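Local atomic coordinates of ribokinase (Staphylococcus aureus, PDB entry 3RY7), a protein that catalyses the magnesium-dependent transfer of phosphate from ATP to O-5 of D-ribose, yielding D-ribose 5-phosphate. Residues D123-K128 and I148-E153; A130-D135 and F152-A157. All coordinates share one frame; numbering follows the deposited sequence.

Both contacts pack helix 145-157 against the two short helices that precede it in the chain: helix 121-125 in contact 1 and helix 128-132 in contact 2. Strand 136-140 follows those helices and leads into helix 145-157, on which both contacts end, sharing Phe152 and Glu153. Their centres are only about 8 Å apart, and they merge into one apolar seam: CD1 of Ile131 reaches CG1 of Val124 at 4.0 Å, and CD1 of Ile125 lies 4.0 Å from CD1 of Ile154. The seam belongs to the helical layer beside the large mixed sheet of this PfkB-family kinase, away from the residues that probably bind substrate, ATP and potassium.

Contact 1 of 2, residues D123-K128 and I148-E153; sequences DVINAK and IISAFE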
loop_
_atom_site.group_PDB
_atom_site.type_symbol
_atom_site.label_atom_id
_atom_site.label_comp_id
_atom_site.label_asym_id
_atom_site.label_seq_id
_atom_site.Cartn_x
_atom_site.Cartn_y
_atom_site.Cartn_z
ATOM N N ASP A 123 -14.383 -27.764 -21.060
ATOM C CA ASP A 123 -13.578 -26.550 -21.010
ATOM C C ASP A 123 -12.131 -26.917 -20.747
ATOM O O ASP A 123 -11.219 -26.372 -21.359
ATOM C CB ASP A 123 -14.083 -25.613 -19.906
ATOM C CG ASP A 123 -15.411 -24.961 -20.262
ATOM O OD1 ASP A 123 -15.615 -24.628 -21.461
ATOM O OD2 ASP A 123 -16.250 -24.799 -19.353
ATOM N N VAL A 124 -11.928 -27.849 -19.824
ATOM C CA VAL A 124 -10.588 -28.270 -19.444
ATOM C C VAL A 124 -9.888 -29.059 -20.551
ATOM O O VAL A 124 -8.742 -28.769 -20.887
ATOM C CB VAL A 124 -10.625 -29.116 -18.160
ATOM C CG1 VAL A 124 -9.218 -29.666 -17.841
ATOM C CG2 VAL A 124 -11.179 -28.283 -16.987
ATOM N N ILE A 125 -10.572 -30.060 -21.104
ATOM C CA ILE A 125 -10.009 -30.886 -22.190
ATOM C C ILE A 125 -9.527 -29.958 -23.278
ATOM O O ILE A 125 -8.435 -30.107 -23.831
ATOM C CB ILE A 125 -11.063 -31.815 -22.793
ATOM C CG1 ILE A 125 -11.071 -33.151 -22.063
ATOM C CG2 ILE A 125 -10.772 -32.065 -24.268
ATOM C CD1 ILE A 125 -10.993 -33.031 -20.569
ATOM N N ASN A 126 -10.355 -28.962 -23.556
ATOM C CA ASN A 126 -10.027 -27.955 -24.538
ATOM C C ASN A 126 -8.652 -27.330 -24.317
ATOM O O ASN A 126 -8.024 -26.873 -25.265
ATOM C CB ASN A 126 -11.112 -26.878 -24.537
ATOM C CG ASN A 126 -11.488 -26.436 -25.926
ATOM O OD1 ASN A 126 -12.416 -26.984 -26.530
ATOM N ND2 ASN A 126 -10.769 -25.441 -26.449
ATOM N N ALA A 127 -8.181 -27.315 -23.072
ATOM C CA ALA A 127 -6.913 -26.658 -22.748
ATOM C C ALA A 127 -5.767 -27.637 -22.482
ATOM O O ALA A 127 -4.737 -27.251 -21.938
ATOM C CB ALA A 127 -7.103 -25.745 -21.551
ATOM N N LYS A 128 -5.940 -28.893 -22.888
ATOM C CA LYS A 128 -5.035 -29.978 -22.483
ATOM C C LYS A 128 -3.570 -29.752 -22.853
ATOM O O LYS A 128 -2.671 -30.240 -22.177
ATOM C CB LYS A 128 -5.518 -31.339 -23.026
ATOM C CG LYS A 128 -5.098 -31.632 -24.453
ATOM C CD LYS A 128 -5.996 -32.687 -25.076
ATOM C CE LYS A 128 -5.919 -34.011 -24.323
ATOM N NZ LYS A 128 -4.783 -34.863 -24.765
ATOM N N ILE A 148 -11.922 -30.082 -12.073
ATOM C CA ILE A 148 -10.623 -30.334 -11.464
ATOM C C ILE A 148 -10.201 -31.803 -11.688
ATOM O O ILE A 148 -9.059 -32.079 -12.039
ATOM C CB ILE A 148 -10.613 -29.991 -9.958
ATOM C CG1 ILE A 148 -10.930 -28.498 -9.717
ATOM C CG2 ILE A 148 -9.235 -30.329 -9.352
ATOM C CD1 ILE A 148 -11.175 -28.177 -8.275
ATOM N N ILE A 149 -11.139 -32.726 -11.503
ATOM C CA ILE A 149 -10.872 -34.150 -11.745
ATOM C C ILE A 149 -10.336 -34.359 -13.161
ATOM O O ILE A 149 -9.336 -35.057 -13.383
ATOM C CB ILE A 149 -12.129 -35.000 -11.520
ATOM C CG1 ILE A 149 -12.441 -35.095 -10.028
ATOM C CG2 ILE A 149 -11.940 -36.400 -12.092
ATOM C CD1 ILE A 149 -13.792 -35.747 -9.736
ATOM N N SER A 150 -10.964 -33.700 -14.126
ATOM C CA SER A 150 -10.572 -33.912 -15.509
ATOM C C SER A 150 -9.163 -33.364 -15.804
ATOM O O SER A 150 -8.384 -33.974 -16.561
ATOM C CB SER A 150 -11.635 -33.337 -16.452
ATOM O OG SER A 150 -11.047 -32.438 -17.365
ATOM N N ALA A 151 -8.827 -32.227 -15.191
ATOM C CA ALA A 151 -7.504 -31.642 -15.368
ATOM C C ALA A 151 -6.427 -32.506 -14.685
ATOM O O ALA A 151 -5.319 -32.658 -15.198
ATOM C CB ALA A 151 -7.477 -30.221 -14.825
ATOM N N PHE A 152 -6.778 -33.077 -13.533
ATOM C CA PHE A 152 -5.837 -33.901 -12.770
ATOM C C PHE A 152 -5.657 -35.283 -13.426
ATOM O O PHE A 152 -4.596 -35.886 -13.314
ATOM C CB PHE A 152 -6.297 -34.041 -11.309
ATOM C CG PHE A 152 -5.971 -32.836 -10.436
ATOM C CD1 PHE A 152 -6.178 -32.886 -9.052
ATOM C CD2 PHE A 152 -5.445 -31.669 -10.995
ATOM C CE1 PHE A 152 -5.877 -31.771 -8.232
ATOM C CE2 PHE A 152 -5.124 -30.561 -10.186
ATOM C CZ PHE A 152 -5.345 -30.612 -8.800
ATOM N N GLU A 153 -6.688 -35.775 -14.112
ATOM C CA GLU A 153 -6.565 -37.036 -14.883
ATOM C C GLU A 153 -5.567 -36.887 -16.017
ATOM O O GLU A 153 -4.664 -37.716 -16.194
ATOM C CB GLU A 153 -7.914 -37.500 -15.408
ATOM C CG GLU A 153 -8.832 -38.040 -14.326
ATOM C CD GLU A 153 -10.268 -38.170 -14.807
ATOM O OE1 GLU A 153 -10.606 -37.450 -15.781
ATOM O OE2 GLU A 153 -11.049 -38.965 -14.207
#
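Val124 and Ala151 bring helix 121-125 and helix 145-157 close together, with their CA atoms 6.1 Å apart. The apolar part of the contact is the CG1 methyl of Val124 resting on CB of Ala151 at 3.5 Å. With CG1 anti to the backbone N (chi1 175°), Val124 sends this branch across to the longer helix.

Helix 145-157 is the connecting helix of a beta-alpha-beta crossover between the neighbouring parallel strands 136-140 and 161-165. Ile148 and Phe152 point away from helix 121-125; both pack on Ala139 of strand 136-140 and on Leu176, and the CG2 methyl of Ile148 sits over the centre of the Phe152 ring, 3.8 Å above its plane. Val124 thus meets a different side of the helix from the one that faces the sheet.

One hydroxyl lies among the methyl groups: Ser150 OG is 3.4 Å from CG1 of Val124 and 3.3 Å from CD1 of Ile125, the latter reaching in from a more exposed position. A chi1 of 126° nearly eclipses OG with the carbonyl carbon of its own residue, an unfavourable torsion. The hydroxyl is buried here without a hydrogen-bond partner in the model. Outside the contact, Asp123 OD2 accepts from the backbone N of Thr120 and forms a salt bridge with Lys62.

Contact 2 of 2, residues A130-D135 and F152-A157; sequences AIINAD and FEIAKA
The CG2 methyl of Ile131 projects into a hollow on helix 145-157 formed where Ile154 adjoins Ala155. It lies 3.6 Å from CG2 of Ile154 on one flank and 4.0 Å from CB of Ala155 on the other, and it also approaches the backbone N of Ala155 at 3.8 Å. Because Ala155 offers only a methyl, the backbones can come near, with the CA atoms of Ile131 and Ala155 6.1 Å apart.

The fit is reciprocal. CG2 of Ile154, which stands anti to the backbone N because chi1 of -65° turns CG1 anti to the carbonyl carbon, enters the notch between Ile131 and Ile132 and meets CG1 of Ile132 at 4.0 Å. Ile154 crosses both of these isoleucines at about a right angle and touches them chiefly through its CG2 methyl. Around the seam, Ala130 of helix 128-132, and Ala134 just after it, rest on Val6 of strand 4-8, while Ala155 packs on Val137 and Thr162, so both helices lie against the same sheet beside parallel strands.

No hydrogen bond or salt bridge spans the two segments; helix 128-132 is held to helix 145-157 here by aliphatic packing, whose strength depends on complementary shape.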
loop_
_atom_site.group_PDB
_atom_site.type_symbol
_atom_site.label_atom_id
_atom_site.label_comp_id
_atom_site.label_asym_id
_atom_site.label_seq_id
_atom_site.Cartn_x
_atom_site.Cartn_y
_atom_site.Cartn_z
ATOM N N ALA A 130 -1.718 -27.167 -22.560
ATOM C CA ALA A 130 -1.068 -26.468 -21.459
ATOM C C ALA A 130 -0.704 -27.429 -20.322
ATOM O O ALA A 130 0.412 -27.404 -19.799
ATOM C CB ALA A 130 -1.975 -25.359 -20.946
ATOM N N ILE A 131 -1.656 -28.278 -19.951
ATOM C CA ILE A 131 -1.453 -29.233 -18.873
ATOM C C ILE A 131 -0.345 -30.249 -19.189
ATOM O O ILE A 131 0.578 -30.440 -18.399
ATOM C CB ILE A 131 -2.755 -29.947 -18.538
ATOM C CG1 ILE A 131 -3.761 -28.930 -17.977
ATOM C CG2 ILE A 131 -2.497 -31.087 -17.567
ATOM C CD1 ILE A 131 -5.200 -29.400 -17.962
ATOM N N ILE A 132 -0.421 -30.875 -20.356
ATOM C CA ILE A 132 0.528 -31.919 -20.703
ATOM C C ILE A 132 1.983 -31.466 -20.596
ATOM O O ILE A 132 2.853 -32.226 -20.166
ATOM C CB ILE A 132 0.232 -32.490 -22.092
ATOM C CG1 ILE A 132 -1.085 -33.264 -22.042
ATOM C CG2 ILE A 132 1.383 -33.377 -22.566
ATOM C CD1 ILE A 132 -1.480 -33.872 -23.354
ATOM N N ASN A 133 2.245 -30.219 -20.951
ATOM C CA ASN A 133 3.621 -29.738 -20.957
ATOM C C ASN A 133 4.038 -29.024 -19.678
ATOM O O ASN A 133 5.118 -28.435 -19.610
ATOM C CB ASN A 133 3.891 -28.894 -22.207
ATOM C CG ASN A 133 3.744 -29.707 -23.491
ATOM O OD1 ASN A 133 4.261 -30.825 -23.595
ATOM N ND2 ASN A 133 3.024 -29.158 -24.467
ATOM N N ALA A 134 3.192 -29.110 -18.658
ATOM C CA ALA A 134 3.470 -28.465 -17.377
ATOM C C ALA A 134 4.290 -29.348 -16.427
ATOM O O ALA A 134 4.267 -30.575 -16.530
ATOM C CB ALA A 134 2.163 -28.056 -16.699
ATOM N N ASP A 135 4.998 -28.709 -15.498
ATOM C CA ASP A 135 5.585 -29.397 -14.350
ATOM C C ASP A 135 4.568 -29.578 -13.216
ATOM O O ASP A 135 4.547 -30.613 -12.534
ATOM C CB ASP A 135 6.796 -28.617 -13.844
ATOM C CG ASP A 135 7.895 -28.532 -14.888
ATOM O OD1 ASP A 135 8.235 -29.600 -15.457
ATOM O OD2 ASP A 135 8.400 -27.407 -15.151
ATOM N N PHE A 152 -6.778 -33.077 -13.533
ATOM C CA PHE A 152 -5.837 -33.901 -12.770
ATOM C C PHE A 152 -5.657 -35.283 -13.426
ATOM O O PHE A 152 -4.596 -35.886 -13.314
ATOM C CB PHE A 152 -6.297 -34.041 -11.309
ATOM C CG PHE A 152 -5.971 -32.836 -10.436
ATOM C CD1 PHE A 152 -6.178 -32.886 -9.052
ATOM C CD2 PHE A 152 -5.445 -31.669 -10.995
ATOM C CE1 PHE A 152 -5.877 -31.771 -8.232
ATOM C CE2 PHE A 152 -5.124 -30.561 -10.186
ATOM C CZ PHE A 152 -5.345 -30.612 -8.800
ATOM N N GLU A 153 -6.688 -35.775 -14.112
ATOM C CA GLU A 153 -6.565 -37.036 -14.883
ATOM C C GLU A 153 -5.567 -36.887 -16.017
ATOM O O GLU A 153 -4.664 -37.716 -16.194
ATOM C CB GLU A 153 -7.914 -37.500 -15.408
ATOM C CG GLU A 153 -8.832 -38.040 -14.326
ATOM C CD GLU A 153 -10.268 -38.170 -14.807
ATOM O OE1 GLU A 153 -10.606 -37.450 -15.781
ATOM O OE2 GLU A 153 -11.049 -38.965 -14.207
ATOM N N ILE A 154 -5.690 -35.784 -16.742
ATOM C CA ILE A 154 -4.743 -35.448 -17.797
ATOM C C ILE A 154 -3.327 -35.304 -17.272
ATOM O O ILE A 154 -2.381 -35.854 -17.857
ATOM C CB ILE A 154 -5.147 -34.141 -18.507
ATOM C CG1 ILE A 154 -6.484 -34.320 -19.246
ATOM C CG2 ILE A 154 -4.052 -33.677 -19.461
ATOM C CD1 ILE A 154 -7.017 -33.016 -19.826
ATOM N N ALA A 155 -3.181 -34.538 -16.191
ATOM C CA ALA A 155 -1.883 -34.312 -15.580
ATOM C C ALA A 155 -1.236 -35.628 -15.159
ATOM O O ALA A 155 -0.127 -35.941 -15.565
ATOM C CB ALA A 155 -2.029 -33.393 -14.371
ATOM N N LYS A 156 -1.956 -36.384 -14.343
ATOM C CA LYS A 156 -1.455 -37.615 -13.752
ATOM C C LYS A 156 -1.066 -38.623 -14.840
ATOM O O LYS A 156 -0.043 -39.298 -14.732
ATOM C CB LYS A 156 -2.520 -38.204 -12.824
ATOM C CG LYS A 156 -2.095 -39.393 -12.000
ATOM C CD LYS A 156 -2.540 -39.226 -10.545
ATOM C CE LYS A 156 -2.104 -40.411 -9.668
ATOM N NZ LYS A 156 -2.751 -41.699 -10.082
ATOM N N ALA A 157 -1.870 -38.688 -15.901
ATOM C CA ALA A 157 -1.641 -39.630 -16.988
ATOM C C ALA A 157 -0.354 -39.322 -17.721
ATOM O O ALA A 157 0.285 -40.226 -18.246
ATOM C CB ALA A 157 -2.809 -39.619 -17.959
#